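Local coordinates for protein purine nucleoside phosphorylase (Schistosoma mansoni, PDB 6AXA) that probably catalyses the reversible phosphorolysis of inosine and guanosine, releasing the purine base and ribose 1-phosphate, at residues G120-K125 / D217-S222; T116-G121 / V240-N245; I138-L143 / V193-G198; Q84-M89 / M221-E226. All blocks are in the same frame, centred on the assembly; numbering follows the deposited sequence.

Contact 1. Residues G120-K125 / D217-S222; sequences GGINRK and DVVGMS. With D4Y ((3S)-5-fluoro-3-hydroxy-1,3-dihydro-2H-indol-2-one), chain J.
Gly120 and Val219 are an antiparallel hydrogen-bonded pair: Gly120 N gives to Val219 O and Val219 N gives back to Gly120 O, each over 2.9 Å. One step on, Gly121 faces Val218 as a non-hydrogen-bonded pair. Where the pairing ends, Asp217 O accepts twice, from Ile122 N at 2.9 Å and from Asn123 N at 3.1 Å; both donors come from the same face of its carbonyl plane.

A side-chain bond continues the join. With CG anti to the backbone N (chi1 -172°), Asn123 lies alongside Asp217, and its ND2 donates almost straight (173°) to Asp217 OD1 at 3.0 Å. The acceptor lies in the amide plane, whereas the donor stands above the carboxylate plane. Asp217 OD2 is taken by Val193 N, and Asn123 OD1 closes an Asx turn onto Lys125 N, so both groups are fixed in rotation.

Apolar contact is slight: Ile122 CD1 meets Val219 CG1 at 4.0 Å.

The bound ligand D4Y lies against the backbone, with Gly120 N 3.5 Å from its C3 and Gly220 CA 3.3 Å from its C. Antiparallel strand ends thus wall the pocket, which Glu203 and Asn197 complete by bonding D4Y, probably the purine-base site of the phosphorylase fold.

Contact 2. Residues T116-G121 / V240-N245; sequences TNLAGG and VSLIAN. With D4Y ((3S)-5-fluoro-3-hydroxy-1,3-dihydro-2H-indol-2-one), chain J; DMS (dimethyl sulfoxide), chain E.
Asn117 turns its CG between backbone N and carbonyl carbon (chi1 63°), while Ser241 places OG beside its backbone N (chi1 -69°) on the same face of the sheet, which brings the hydroxyl to the amide oxygen. Ser241 OG donates to Asn117 OD1 over 2.7 Å, in the amide plane and on a lone pair. The motif is a parallel strand pair in the mixed sheet of the phosphorylase alpha/beta fold.

The ladder starts regularly: Asn117 bonds Val240 O and Leu242 N, and Ala119 bonds Leu242 O and Ala244 N. The register then slips by one residue: Gly121 N bonds Asn245 O at 2.8 Å, not Ala244 O, which accepts from Ser128 OG. On the face of Thr116 and Val240, Leu118 and Leu242 run side by side, CD2 to CD2 3.9 Å, against helix 259-283.

Two bound molecules lie against the strands. Leu118 N donates to the oxygen of a dimethyl sulfoxide, probably from the crystallisation liquor, at 2.8 Å, and Ala244 CB stands 3.2 Å from the fluorine of D4Y. Asn245 hands ND2 to Asp250; its buried OD1 has no hydrogen-bond partner in the model and lies 3.3 Å from D4Y C4 and 3.6 Å from Gly120 CA.

Contact 3. Residues I138-L143 / V193-G198; sequences INFPGL and VYAFNG. With D4Y ((3S)-5-fluoro-3-hydroxy-1,3-dihydro-2H-indol-2-one), chain J.
Phe196 lays its side chain against Asn139 and Pro141, at the start of helix 140-143, with CG anti to the backbone N (chi1 -180°). Its CB passes 3.9 Å from Ile138 O, the acceptor of Phe196 N. CG comes next, 4.1 Å from Pro141 CD. CD2 brings the ring edge to Asn139 OD1 at 3.4 Å, and CE2 lies 3.6 Å from Pro141 CG. At the tip, CZ has the same proline carbon as its neighbour. That carbon sits over one ring face, 4.0 Å from the centroid and 27° off the normal, a CH-pi contact.

Asn139 OD1 also accepts a weak capping bond from Gly142 N at 3.0 Å. Phe140 CD2 approaches Phe196 O to 3.5 Å, near the plane of the Phe140 ring. That oxygen is buried with no hydrogen-bond partner in the model. Ile138 N donates to Tyr194 O.

Glu207 of the third subunit takes Asn139 N, while Leu143 and Leu145 of the second subunit pack on Pro141 and Phe196. Asn197 ND2 bonds D4Y O1 at 3.1 Å. The arrangement is a parallel strand pair running into an N-capped helix at the trimer interface, with the ligand pocket one residue away.

Contact 4. Residues Q84-M89 / M221-E226; sequences QGRLHM and MSTVPE. With D4Y ((3S)-5-fluoro-3-hydroxy-1,3-dihydro-2H-indol-2-one), chain J.
Three N-H groups converge on Glu226 OE2, two from the edge of one guanidinium and one from the backbone. Arg86 NH1 provides the main bond, a salt bridge of 2.9 Å that is fairly straight (162°), and two weak bonds add to it: Arg86 NE at 3.5 Å and Thr223 N at 3.4 Å. The oxygen lies in the guanidinium plane and is met nearly along its C-O axis, although the carboxylate and guanidinium planes stand 88° apart. A bend at chi3 (-87°) swings the arginine's end into this position. Its other terminal nitrogen, NH2, bonds Thr116 O.

Thr223 OG1 lies 3.1 Å from Arg86 NH1 and receives a bond from Asn117 ND2. Over one face of the guanidinium lies Ser222, whose CB also comes within 3.8 Å of His88 CD2. The His88 ring in turn carries Arg86 CG over one face and stacks with Tyr90.

Two waters fill out the join. One donates to Leu87 O and to Glu226 OE1 at 2.9 Å; the other accepts from Met89 N and donates to Met221 O at 3.1 Å.

The loop after strand 78-84 is thus fastened to the start of helix 224-232. Arg86, His88 and Ser222 probably line the phosphate side of the pocket, as in related trimeric enzymes. The in-plane salt bridge and the Thr116 bond together hold the guanidinium in one orientation.

Contact 2 is wholly buried, whereas contact 4 includes the partly exposed Arg86, His88 and Met89 and bound waters. Contacts 1 and 2 share Gly120 and Gly121, so strand 112-121 is flanked by an antiparallel partner at 218-220 and a parallel one at 236-246; backbone bonds dominate both. Contact 3 continues the same sheet, since strand 189-196 borders 218-220; it adds ring packing and is the contact that meets both neighbouring subunits. Contact 4 departs most: no strand pairing, but charge and a loop, although Met221 and Ser222 carry it directly on from contact 1. Asn117 and Arg86 tie contacts 2 and 4 together, while Tyr194 OH joins contact 3 to Ser222. D4Y touches every contact.

Contact 1. Residues G120-K125 / D217-S222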
loop_
_atom_site.group_PDB
_atom_site.type_symbol
_atom_site.label_atom_id
_atom_site.label_comp_id
_atom_site.label_asym_id
_atom_site.label_seq_id
_atom_site.Cartn_x
_atom_site.Cartn_y
_atom_site.Cartn_z
ATOM N N GLY A 120 -1.215 15.239 12.944
ATOM C CA GLY A 120 -0.470 16.375 12.393
ATOM C C GLY A 120 -1.340 17.235 11.485
ATOM O O GLY A 120 -2.199 16.732 10.748
ATOM N N GLY A 121 -1.123 18.550 11.563
ATOM C CA GLY A 121 -1.837 19.488 10.730
ATOM C C GLY A 121 -1.181 19.664 9.367
ATOM O O GLY A 121 0.022 19.849 9.264
ATOM N N ILE A 122 -2.014 19.650 8.314
ATOM C CA ILE A 122 -1.593 19.906 6.942
ATOM C C ILE A 122 -2.182 21.228 6.429
ATOM O O ILE A 122 -1.465 22.090 5.919
ATOM C CB ILE A 122 -1.999 18.729 6.019
ATOM C CG1 ILE A 122 -1.413 17.362 6.488
ATOM C CG2 ILE A 122 -1.627 19.050 4.600
ATOM C CD1 ILE A 122 0.103 17.249 6.431
ATOM N N ASN A 123 -3.496 21.399 6.572
ATOM C CA ASN A 123 -4.159 22.645 6.175
ATOM C C ASN A 123 -3.493 23.836 6.849
ATOM O O ASN A 123 -3.225 23.808 8.052
ATOM C CB ASN A 123 -5.637 22.574 6.582
ATOM C CG ASN A 123 -6.467 23.730 6.051
ATOM O OD1 ASN A 123 -6.145 24.906 6.243
ATOM N ND2 ASN A 123 -7.542 23.392 5.344
ATOM N N ARG A 124 -3.240 24.891 6.084
ATOM C CA ARG A 124 -2.529 26.036 6.657
ATOM C C ARG A 124 -3.336 26.761 7.736
ATOM O O ARG A 124 -2.755 27.537 8.494
ATOM C CB ARG A 124 -2.111 27.002 5.550
ATOM C CG ARG A 124 -1.060 26.367 4.638
ATOM C CD ARG A 124 -0.489 27.371 3.655
ATOM N NE ARG A 124 0.570 26.795 2.822
ATOM C CZ ARG A 124 1.873 26.857 3.105
ATOM N NH1 ARG A 124 2.310 27.453 4.219
ATOM N NH2 ARG A 124 2.745 26.303 2.267
ATOM N N LYS A 125 -4.646 26.533 7.849
ATOM C CA LYS A 125 -5.409 27.184 8.916
ATOM C C LYS A 125 -5.271 26.497 10.280
ATOM O O LYS A 125 -5.831 27.006 11.260
ATOM C CB LYS A 125 -6.899 27.237 8.546
ATOM C CG LYS A 125 -7.207 28.081 7.331
ATOM C CD LYS A 125 -8.680 27.988 6.992
ATOM C CE LYS A 125 -8.965 28.472 5.580
ATOM N NZ LYS A 125 -10.380 28.201 5.176
ATOM N N ASP A 217 -6.401 17.470 5.145
ATOM C CA ASP A 217 -6.300 18.514 6.154
ATOM C C ASP A 217 -5.471 18.109 7.373
ATOM O O ASP A 217 -4.815 18.973 7.962
ATOM C CB ASP A 217 -7.695 18.954 6.619
ATOM C CG ASP A 217 -8.540 19.532 5.454
ATOM O OD1 ASP A 217 -8.033 20.456 4.781
ATOM O OD2 ASP A 217 -9.666 19.052 5.187
ATOM N N VAL A 218 -5.480 16.825 7.756
ATOM C CA VAL A 218 -4.747 16.301 8.916
ATOM C C VAL A 218 -4.254 14.905 8.545
ATOM O O VAL A 218 -4.749 14.289 7.600
ATOM C CB VAL A 218 -5.620 16.250 10.207
ATOM C CG1 VAL A 218 -6.284 17.599 10.474
ATOM C CG2 VAL A 218 -6.710 15.193 10.110
ATOM N N VAL A 219 -3.260 14.397 9.299
ATOM C CA VAL A 219 -2.685 13.069 9.049
ATOM C C VAL A 219 -2.464 12.328 10.372
ATOM O O VAL A 219 -1.970 12.906 11.352
ATOM C CB VAL A 219 -1.372 13.159 8.227
ATOM C CG1 VAL A 219 -0.366 14.098 8.870
ATOM C CG2 VAL A 219 -0.775 11.755 7.975
ATOM N N GLY A 220 -2.888 11.052 10.423
ATOM C CA GLY A 220 -2.659 10.193 11.582
ATOM C C GLY A 220 -2.561 8.711 11.243
ATOM O O GLY A 220 -2.796 8.308 10.103
ATOM N N MET A 221 -2.246 7.904 12.279
ATOM C CA MET A 221 -1.970 6.474 12.145
ATOM C C MET A 221 -3.047 5.562 12.739
ATOM O O MET A 221 -2.761 4.391 13.019
ATOM C CB MET A 221 -0.619 6.135 12.808
ATOM C CG MET A 221 0.556 6.923 12.316
ATOM S SD MET A 221 2.026 6.637 13.396
ATOM C CE MET A 221 3.053 8.042 12.921
ATOM N N SER A 222 -4.258 6.057 12.967
ATOM C CA SER A 222 -5.315 5.250 13.589
ATOM C C SER A 222 -6.653 5.597 12.947
ATOM O O SER A 222 -6.723 6.191 11.858
ATOM C CB SER A 222 -5.348 5.491 15.103
ATOM O OG SER A 222 -5.858 6.791 15.346
HETATM C C7 D4Y J . 0.659 12.171 14.040
HETATM C C4 D4Y J . 1.721 14.554 14.891
HETATM C C5 D4Y J . 0.867 13.848 15.701
HETATM C C6 D4Y J . 0.310 12.657 15.289
HETATM C C3 D4Y J . 2.043 14.087 13.620
HETATM C C2 D4Y J . 1.491 12.893 13.219
HETATM C C1 D4Y J . 0.986 11.070 12.005
HETATM F F D4Y J . 0.561 14.323 16.924
HETATM C C D4Y J . 0.094 11.039 13.247
HETATM O O D4Y J . -0.062 9.810 13.924
HETATM N N D4Y J . 1.640 12.246 12.035
HETATM O O1 D4Y J . 0.969 10.256 11.067
#

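Contact 2. Residues T116-G121 / V240-N245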
loop_
_atom_site.group_PDB
_atom_site.type_symbol
_atom_site.label_atom_id
_atom_site.label_comp_id
_atom_site.label_asym_id
_atom_site.label_seq_id
_atom_site.Cartn_x
_atom_site.Cartn_y
_atom_site.Cartn_z
ATOM N N THR A 116 -11.376 9.716 19.667
ATOM C CA THR A 116 -10.403 10.810 19.581
ATOM C C THR A 116 -9.036 10.267 19.157
ATOM O O THR A 116 -8.728 9.078 19.345
ATOM C CB THR A 116 -10.250 11.601 20.886
ATOM O OG1 THR A 116 -9.811 10.745 21.962
ATOM C CG2 THR A 116 -11.583 12.258 21.261
ATOM N N ASN A 117 -8.215 11.160 18.586
ATOM C CA ASN A 117 -6.837 10.824 18.208
ATOM C C ASN A 117 -5.968 12.082 18.235
ATOM O O ASN A 117 -6.475 13.210 18.311
ATOM C CB ASN A 117 -6.773 10.147 16.813
ATOM C CG ASN A 117 -7.243 11.030 15.676
ATOM O OD1 ASN A 117 -6.690 12.100 15.410
ATOM N ND2 ASN A 117 -8.271 10.569 14.952
ATOM N N LEU A 118 -4.649 11.869 18.202
ATOM C CA LEU A 118 -3.653 12.917 17.959
ATOM C C LEU A 118 -3.204 12.878 16.497
ATOM O O LEU A 118 -3.003 11.792 15.928
ATOM C CB LEU A 118 -2.470 12.735 18.897
ATOM C CG LEU A 118 -2.704 13.201 20.349
ATOM C CD1 LEU A 118 -1.865 12.375 21.269
ATOM C CD2 LEU A 118 -2.304 14.630 20.441
ATOM N N ALA A 119 -3.080 14.051 15.869
ATOM C CA ALA A 119 -2.769 14.126 14.438
ATOM C C ALA A 119 -1.867 15.314 14.110
ATOM O O ALA A 119 -1.770 16.269 14.879
ATOM C CB ALA A 119 -4.052 14.230 13.604
ATOM N N GLY A 120 -1.215 15.239 12.944
ATOM C CA GLY A 120 -0.470 16.375 12.393
ATOM C C GLY A 120 -1.340 17.235 11.485
ATOM O O GLY A 120 -2.199 16.732 10.748
ATOM N N GLY A 121 -1.123 18.550 11.563
ATOM C CA GLY A 121 -1.837 19.488 10.730
ATOM C C GLY A 121 -1.181 19.664 9.367
ATOM O O GLY A 121 0.022 19.849 9.264
ATOM N N VAL A 240 -12.785 12.928 16.354
ATOM C CA VAL A 240 -12.182 14.255 16.561
ATOM C C VAL A 240 -10.665 14.121 16.701
ATOM O O VAL A 240 -10.187 13.322 17.512
ATOM C CB VAL A 240 -12.783 14.955 17.789
ATOM C CG1 VAL A 240 -12.158 16.364 18.002
ATOM C CG2 VAL A 240 -14.337 15.054 17.671
ATOM N N SER A 241 -9.906 14.894 15.899
ATOM C CA SER A 241 -8.441 14.968 15.999
ATOM C C SER A 241 -8.010 16.174 16.847
ATOM O O SER A 241 -8.559 17.275 16.711
ATOM C CB SER A 241 -7.786 15.084 14.620
ATOM O OG SER A 241 -7.889 13.913 13.824
ATOM N N LEU A 242 -7.035 15.961 17.732
ATOM C CA LEU A 242 -6.293 17.034 18.399
ATOM C C LEU A 242 -4.975 17.252 17.651
ATOM O O LEU A 242 -4.203 16.298 17.463
ATOM C CB LEU A 242 -6.013 16.685 19.863
ATOM C CG LEU A 242 -5.014 17.578 20.626
ATOM C CD1 LEU A 242 -5.453 19.051 20.687
ATOM C CD2 LEU A 242 -4.833 17.110 22.098
ATOM N N ILE A 243 -4.746 18.479 17.180
ATOM C CA ILE A 243 -3.615 18.812 16.312
ATOM C C ILE A 243 -2.385 19.124 17.176
ATOM O O ILE A 243 -2.426 19.984 18.059
ATOM C CB ILE A 243 -3.972 20.003 15.400
ATOM C CG1 ILE A 243 -5.215 19.726 14.548
ATOM C CG2 ILE A 243 -2.780 20.429 14.525
ATOM C CD1 ILE A 243 -5.134 18.424 13.711
ATOM N N ALA A 244 -1.285 18.393 16.952
ATOM C CA ALA A 244 -0.074 18.630 17.741
ATOM C C ALA A 244 0.872 19.657 17.115
ATOM O O ALA A 244 1.658 20.267 17.840
ATOM C CB ALA A 244 0.671 17.304 17.940
ATOM N N ASN A 245 0.774 19.891 15.805
ATOM C CA ASN A 245 1.734 20.700 15.059
ATOM C C ASN A 245 1.169 20.964 13.675
ATOM O O ASN A 245 0.207 20.310 13.258
ATOM C CB ASN A 245 3.083 19.973 14.956
ATOM C CG ASN A 245 3.026 18.721 14.074
ATOM O OD1 ASN A 245 2.222 17.808 14.303
ATOM N ND2 ASN A 245 3.894 18.667 13.046
HETATM C C7 D4Y J . 0.659 12.171 14.040
HETATM C C4 D4Y J . 1.721 14.554 14.891
HETATM C C5 D4Y J . 0.867 13.848 15.701
HETATM C C6 D4Y J . 0.310 12.657 15.289
HETATM C C3 D4Y J . 2.043 14.087 13.620
HETATM C C2 D4Y J . 1.491 12.893 13.219
HETATM C C1 D4Y J . 0.986 11.070 12.005
HETATM F F D4Y J . 0.561 14.323 16.924
HETATM C C D4Y J . 0.094 11.039 13.247
HETATM O O D4Y J . -0.062 9.810 13.924
HETATM N N D4Y J . 1.640 12.246 12.035
HETATM O O1 D4Y J . 0.969 10.256 11.067
HETATM S S DMS E . -3.854 7.930 18.591
HETATM O O DMS E . -3.969 9.303 19.150
HETATM C C1 DMS E . -3.743 7.917 16.800
HETATM C C2 DMS E . -2.205 7.402 19.017
#

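Contact 3. Residues I138-L143 / V193-G198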
loop_
_atom_site.group_PDB
_atom_site.type_symbol
_atom_site.label_atom_id
_atom_site.label_comp_id
_atom_site.label_asym_id
_atom_site.label_seq_id
_atom_site.Cartn_x
_atom_site.Cartn_y
_atom_site.Cartn_z
ATOM N N ILE A 138 -8.998 9.931 3.558
ATOM C CA ILE A 138 -8.252 9.338 2.447
ATOM C C ILE A 138 -7.442 8.154 3.004
ATOM O O ILE A 138 -6.498 8.324 3.795
ATOM C CB ILE A 138 -7.370 10.350 1.705
ATOM C CG1 ILE A 138 -8.257 11.361 0.942
ATOM C CG2 ILE A 138 -6.444 9.611 0.718
ATOM C CD1 ILE A 138 -7.551 12.490 0.362
ATOM N N ASN A 139 -7.819 6.939 2.592
ATOM C CA ASN A 139 -7.311 5.681 3.161
ATOM C C ASN A 139 -6.179 5.102 2.300
ATOM O O ASN A 139 -6.410 4.244 1.454
ATOM C CB ASN A 139 -8.499 4.724 3.256
ATOM C CG ASN A 139 -8.199 3.394 3.918
ATOM O OD1 ASN A 139 -7.112 3.115 4.447
ATOM N ND2 ASN A 139 -9.230 2.511 3.858
ATOM N N PHE A 140 -4.940 5.554 2.524
ATOM C CA PHE A 140 -3.835 5.071 1.690
ATOM C C PHE A 140 -3.651 3.557 1.794
ATOM O O PHE A 140 -3.501 2.898 0.734
ATOM C CB PHE A 140 -2.563 5.864 2.050
ATOM C CG PHE A 140 -2.624 7.322 1.578
ATOM C CD1 PHE A 140 -2.600 7.625 0.245
ATOM C CD2 PHE A 140 -2.718 8.363 2.484
ATOM C CE1 PHE A 140 -2.687 8.929 -0.207
ATOM C CE2 PHE A 140 -2.821 9.708 2.040
ATOM C CZ PHE A 140 -2.779 9.980 0.692
ATOM N N PRO A 141 -3.732 2.940 2.967
ATOM C CA PRO A 141 -3.671 1.464 3.005
ATOM C C PRO A 141 -4.788 0.800 2.204
ATOM O O PRO A 141 -4.563 -0.205 1.508
ATOM C CB PRO A 141 -3.734 1.146 4.515
ATOM C CG PRO A 141 -3.128 2.363 5.201
ATOM C CD PRO A 141 -3.695 3.515 4.335
ATOM N N GLY A 142 -6.000 1.347 2.253
ATOM C CA GLY A 142 -7.105 0.736 1.524
ATOM C C GLY A 142 -6.945 0.774 0.016
ATOM O O GLY A 142 -7.240 -0.216 -0.675
ATOM N N LEU A 143 -6.506 1.907 -0.537
ATOM C CA LEU A 143 -6.242 1.929 -1.975
ATOM C C LEU A 143 -5.167 0.920 -2.340
ATOM O O LEU A 143 -5.203 0.343 -3.442
ATOM C CB LEU A 143 -5.807 3.339 -2.425
ATOM C CG LEU A 143 -6.907 4.406 -2.280
ATOM C CD1 LEU A 143 -6.316 5.803 -2.474
ATOM C CD2 LEU A 143 -8.022 4.210 -3.298
ATOM N N VAL A 193 -10.609 16.713 6.443
ATOM C CA VAL A 193 -10.357 15.374 5.870
ATOM C C VAL A 193 -9.104 14.759 6.504
ATOM O O VAL A 193 -8.028 15.377 6.510
ATOM C CB VAL A 193 -10.193 15.471 4.335
ATOM C CG1 VAL A 193 -9.797 14.103 3.709
ATOM C CG2 VAL A 193 -11.480 16.025 3.678
ATOM N N TYR A 194 -9.227 13.521 6.994
ATOM C CA TYR A 194 -8.152 12.794 7.675
ATOM C C TYR A 194 -7.456 11.832 6.725
ATOM O O TYR A 194 -8.105 10.946 6.140
ATOM C CB TYR A 194 -8.745 12.008 8.836
ATOM C CG TYR A 194 -7.801 11.183 9.726
ATOM C CD1 TYR A 194 -7.398 11.662 10.985
ATOM C CD2 TYR A 194 -7.409 9.914 9.377
ATOM C CE1 TYR A 194 -6.576 10.893 11.842
ATOM C CE2 TYR A 194 -6.586 9.121 10.229
ATOM C CZ TYR A 194 -6.181 9.606 11.454
ATOM O OH TYR A 194 -5.393 8.863 12.324
ATOM N N ALA A 195 -6.137 11.984 6.590
ATOM C CA ALA A 195 -5.304 11.029 5.833
ATOM C C ALA A 195 -4.767 9.955 6.765
ATOM O O ALA A 195 -4.123 10.272 7.764
ATOM C CB ALA A 195 -4.112 11.730 5.183
ATOM N N PHE A 196 -4.959 8.683 6.400
ATOM C CA PHE A 196 -4.451 7.545 7.181
ATOM C C PHE A 196 -3.054 7.218 6.664
ATOM O O PHE A 196 -2.908 6.707 5.553
ATOM C CB PHE A 196 -5.427 6.368 7.055
ATOM C CG PHE A 196 -5.045 5.104 7.820
ATOM C CD1 PHE A 196 -4.139 5.133 8.860
ATOM C CD2 PHE A 196 -5.608 3.847 7.453
ATOM C CE1 PHE A 196 -3.809 3.954 9.571
ATOM C CE2 PHE A 196 -5.261 2.687 8.127
ATOM C CZ PHE A 196 -4.352 2.718 9.181
ATOM N N ASN A 197 -2.032 7.569 7.461
ATOM C CA ASN A 197 -0.639 7.119 7.300
ATOM C C ASN A 197 -0.462 5.827 8.093
ATOM O O ASN A 197 -0.545 5.831 9.319
ATOM C CB ASN A 197 0.286 8.229 7.839
ATOM C CG ASN A 197 1.737 7.815 8.022
ATOM O OD1 ASN A 197 2.294 6.941 7.331
ATOM N ND2 ASN A 197 2.392 8.506 8.984
ATOM N N GLY A 198 -0.145 4.719 7.419
ATOM C CA GLY A 198 0.019 3.463 8.157
ATOM C C GLY A 198 1.015 3.545 9.315
ATOM O O GLY A 198 0.852 2.879 10.353
HETATM C C7 D4Y J . 0.659 12.171 14.040
HETATM C C4 D4Y J . 1.721 14.554 14.891
HETATM C C5 D4Y J . 0.867 13.848 15.701
HETATM C C6 D4Y J . 0.310 12.657 15.289
HETATM C C3 D4Y J . 2.043 14.087 13.620
HETATM C C2 D4Y J . 1.491 12.893 13.219
HETATM C C1 D4Y J . 0.986 11.070 12.005
HETATM F F D4Y J . 0.561 14.323 16.924
HETATM C C D4Y J . 0.094 11.039 13.247
HETATM O O D4Y J . -0.062 9.810 13.924
HETATM N N D4Y J . 1.640 12.246 12.035
HETATM O O1 D4Y J . 0.969 10.256 11.067
#

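Contact 4. Residues Q84-M89 / M221-E226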
loop_
_atom_site.group_PDB
_atom_site.type_symbol
_atom_site.label_atom_id
_atom_site.label_comp_id
_atom_site.label_asym_id
_atom_site.label_seq_id
_atom_site.Cartn_x
_atom_site.Cartn_y
_atom_site.Cartn_z
ATOM N N GLN A 84 -9.718 0.841 26.738
ATOM C CA GLN A 84 -8.612 1.504 27.428
ATOM C C GLN A 84 -7.307 0.854 26.962
ATOM O O GLN A 84 -6.909 -0.191 27.475
ATOM C CB GLN A 84 -8.790 1.380 28.942
ATOM C CG GLN A 84 -7.731 2.108 29.754
ATOM C CD GLN A 84 -8.003 2.035 31.243
ATOM O OE1 GLN A 84 -8.169 0.957 31.816
ATOM N NE2 GLN A 84 -8.037 3.190 31.879
ATOM N N GLY A 85 -6.647 1.465 25.984
ATOM C CA GLY A 85 -5.556 0.812 25.275
ATOM C C GLY A 85 -5.986 0.401 23.880
ATOM O O GLY A 85 -6.456 -0.723 23.649
ATOM N N ARG A 86 -5.815 1.277 22.904
ATOM C CA ARG A 86 -6.316 0.957 21.570
ATOM C C ARG A 86 -5.261 0.216 20.762
ATOM O O ARG A 86 -4.053 0.349 20.992
ATOM C CB ARG A 86 -6.789 2.224 20.838
ATOM C CG ARG A 86 -5.893 2.745 19.765
ATOM C CD ARG A 86 -6.130 4.242 19.447
ATOM N NE ARG A 86 -7.179 4.466 18.453
ATOM C CZ ARG A 86 -7.668 5.670 18.175
ATOM N NH1 ARG A 86 -8.673 5.794 17.312
ATOM N NH2 ARG A 86 -7.189 6.746 18.799
ATOM N N LEU A 87 -5.734 -0.610 19.840
ATOM C CA LEU A 87 -4.867 -1.369 18.947
ATOM C C LEU A 87 -4.568 -0.578 17.677
ATOM O O LEU A 87 -5.480 -0.071 17.020
ATOM C CB LEU A 87 -5.534 -2.692 18.584
ATOM C CG LEU A 87 -5.585 -3.776 19.650
ATOM C CD1 LEU A 87 -6.603 -3.452 20.674
ATOM C CD2 LEU A 87 -5.934 -5.093 19.010
ATOM N N HIS A 88 -3.288 -0.511 17.305
ATOM C CA HIS A 88 -2.848 0.196 16.106
ATOM C C HIS A 88 -2.213 -0.752 15.080
ATOM O O HIS A 88 -1.417 -1.623 15.455
ATOM C CB HIS A 88 -1.794 1.260 16.449
ATOM C CG HIS A 88 -2.259 2.369 17.346
ATOM N ND1 HIS A 88 -2.216 2.284 18.726
ATOM C CD2 HIS A 88 -2.648 3.634 17.064
ATOM C CE1 HIS A 88 -2.614 3.431 19.249
ATOM N NE2 HIS A 88 -2.883 4.267 18.263
ATOM N N MET A 89 -2.529 -0.544 13.779
ATOM C CA MET A 89 -2.057 -1.481 12.753
ATOM C C MET A 89 -0.528 -1.408 12.581
ATOM O O MET A 89 0.095 -2.412 12.177
ATOM C CB MET A 89 -2.860 -1.266 11.451
ATOM C CG MET A 89 -4.322 -1.600 11.726
ATOM S SD MET A 89 -5.349 -2.053 10.311
ATOM C CE MET A 89 -4.724 -3.665 9.924
ATOM N N MET A 221 -2.246 7.904 12.279
ATOM C CA MET A 221 -1.970 6.474 12.145
ATOM C C MET A 221 -3.047 5.562 12.739
ATOM O O MET A 221 -2.761 4.391 13.019
ATOM C CB MET A 221 -0.619 6.135 12.808
ATOM C CG MET A 221 0.556 6.923 12.316
ATOM S SD MET A 221 2.026 6.637 13.396
ATOM C CE MET A 221 3.053 8.042 12.921
ATOM N N SER A 222 -4.258 6.057 12.967
ATOM C CA SER A 222 -5.315 5.250 13.589
ATOM C C SER A 222 -6.653 5.597 12.947
ATOM O O SER A 222 -6.723 6.191 11.858
ATOM C CB SER A 222 -5.348 5.491 15.103
ATOM O OG SER A 222 -5.858 6.791 15.346
ATOM N N THR A 223 -7.747 5.177 13.634
ATOM C CA THR A 223 -9.116 5.670 13.449
ATOM C C THR A 223 -9.823 5.131 12.196
ATOM O O THR A 223 -10.908 4.544 12.313
ATOM C CB THR A 223 -9.104 7.202 13.483
ATOM O OG1 THR A 223 -8.653 7.621 14.787
ATOM C CG2 THR A 223 -10.499 7.777 13.270
ATOM N N VAL A 224 -9.243 5.288 11.009
ATOM C CA VAL A 224 -9.895 4.785 9.778
ATOM C C VAL A 224 -10.208 3.286 9.839
ATOM O O VAL A 224 -11.310 2.886 9.392
ATOM C CB VAL A 224 -9.065 5.189 8.547
ATOM C CG1 VAL A 224 -9.512 4.510 7.266
ATOM C CG2 VAL A 224 -9.124 6.703 8.363
ATOM N N PRO A 225 -9.337 2.397 10.358
ATOM C CA PRO A 225 -9.758 0.965 10.435
ATOM C C PRO A 225 -11.013 0.755 11.274
ATOM O O PRO A 225 -11.949 0.037 10.820
ATOM C CB PRO A 225 -8.520 0.256 11.005
ATOM C CG PRO A 225 -7.349 1.167 10.537
ATOM C CD PRO A 225 -7.907 2.571 10.712
ATOM N N GLU A 226 -11.096 1.379 12.466
ATOM C CA GLU A 226 -12.277 1.217 13.318
ATOM C C GLU A 226 -13.517 1.824 12.677
ATOM O O GLU A 226 -14.631 1.299 12.843
ATOM C CB GLU A 226 -12.065 1.867 14.701
ATOM C CG GLU A 226 -10.870 1.466 15.481
ATOM C CD GLU A 226 -9.636 2.318 15.160
ATOM O OE1 GLU A 226 -9.081 2.065 14.130
ATOM O OE2 GLU A 226 -9.239 3.245 15.941
HETATM C C7 D4Y J . 0.659 12.171 14.040
HETATM C C4 D4Y J . 1.721 14.554 14.891
HETATM C C5 D4Y J . 0.867 13.848 15.701
HETATM C C6 D4Y J . 0.310 12.657 15.289
HETATM C C3 D4Y J . 2.043 14.087 13.620
HETATM C C2 D4Y J . 1.491 12.893 13.219
HETATM C C1 D4Y J . 0.986 11.070 12.005
HETATM F F D4Y J . 0.561 14.323 16.924
HETATM C C D4Y J . 0.094 11.039 13.247
HETATM O O D4Y J . -0.062 9.810 13.924
HETATM N N D4Y J . 1.640 12.246 12.035
HETATM O O1 D4Y J . 0.969 10.256 11.067
HETATM O O HOH W 1 -6.294 2.101 14.849
HETATM O O HOH W 2 -4.343 1.691 13.094
#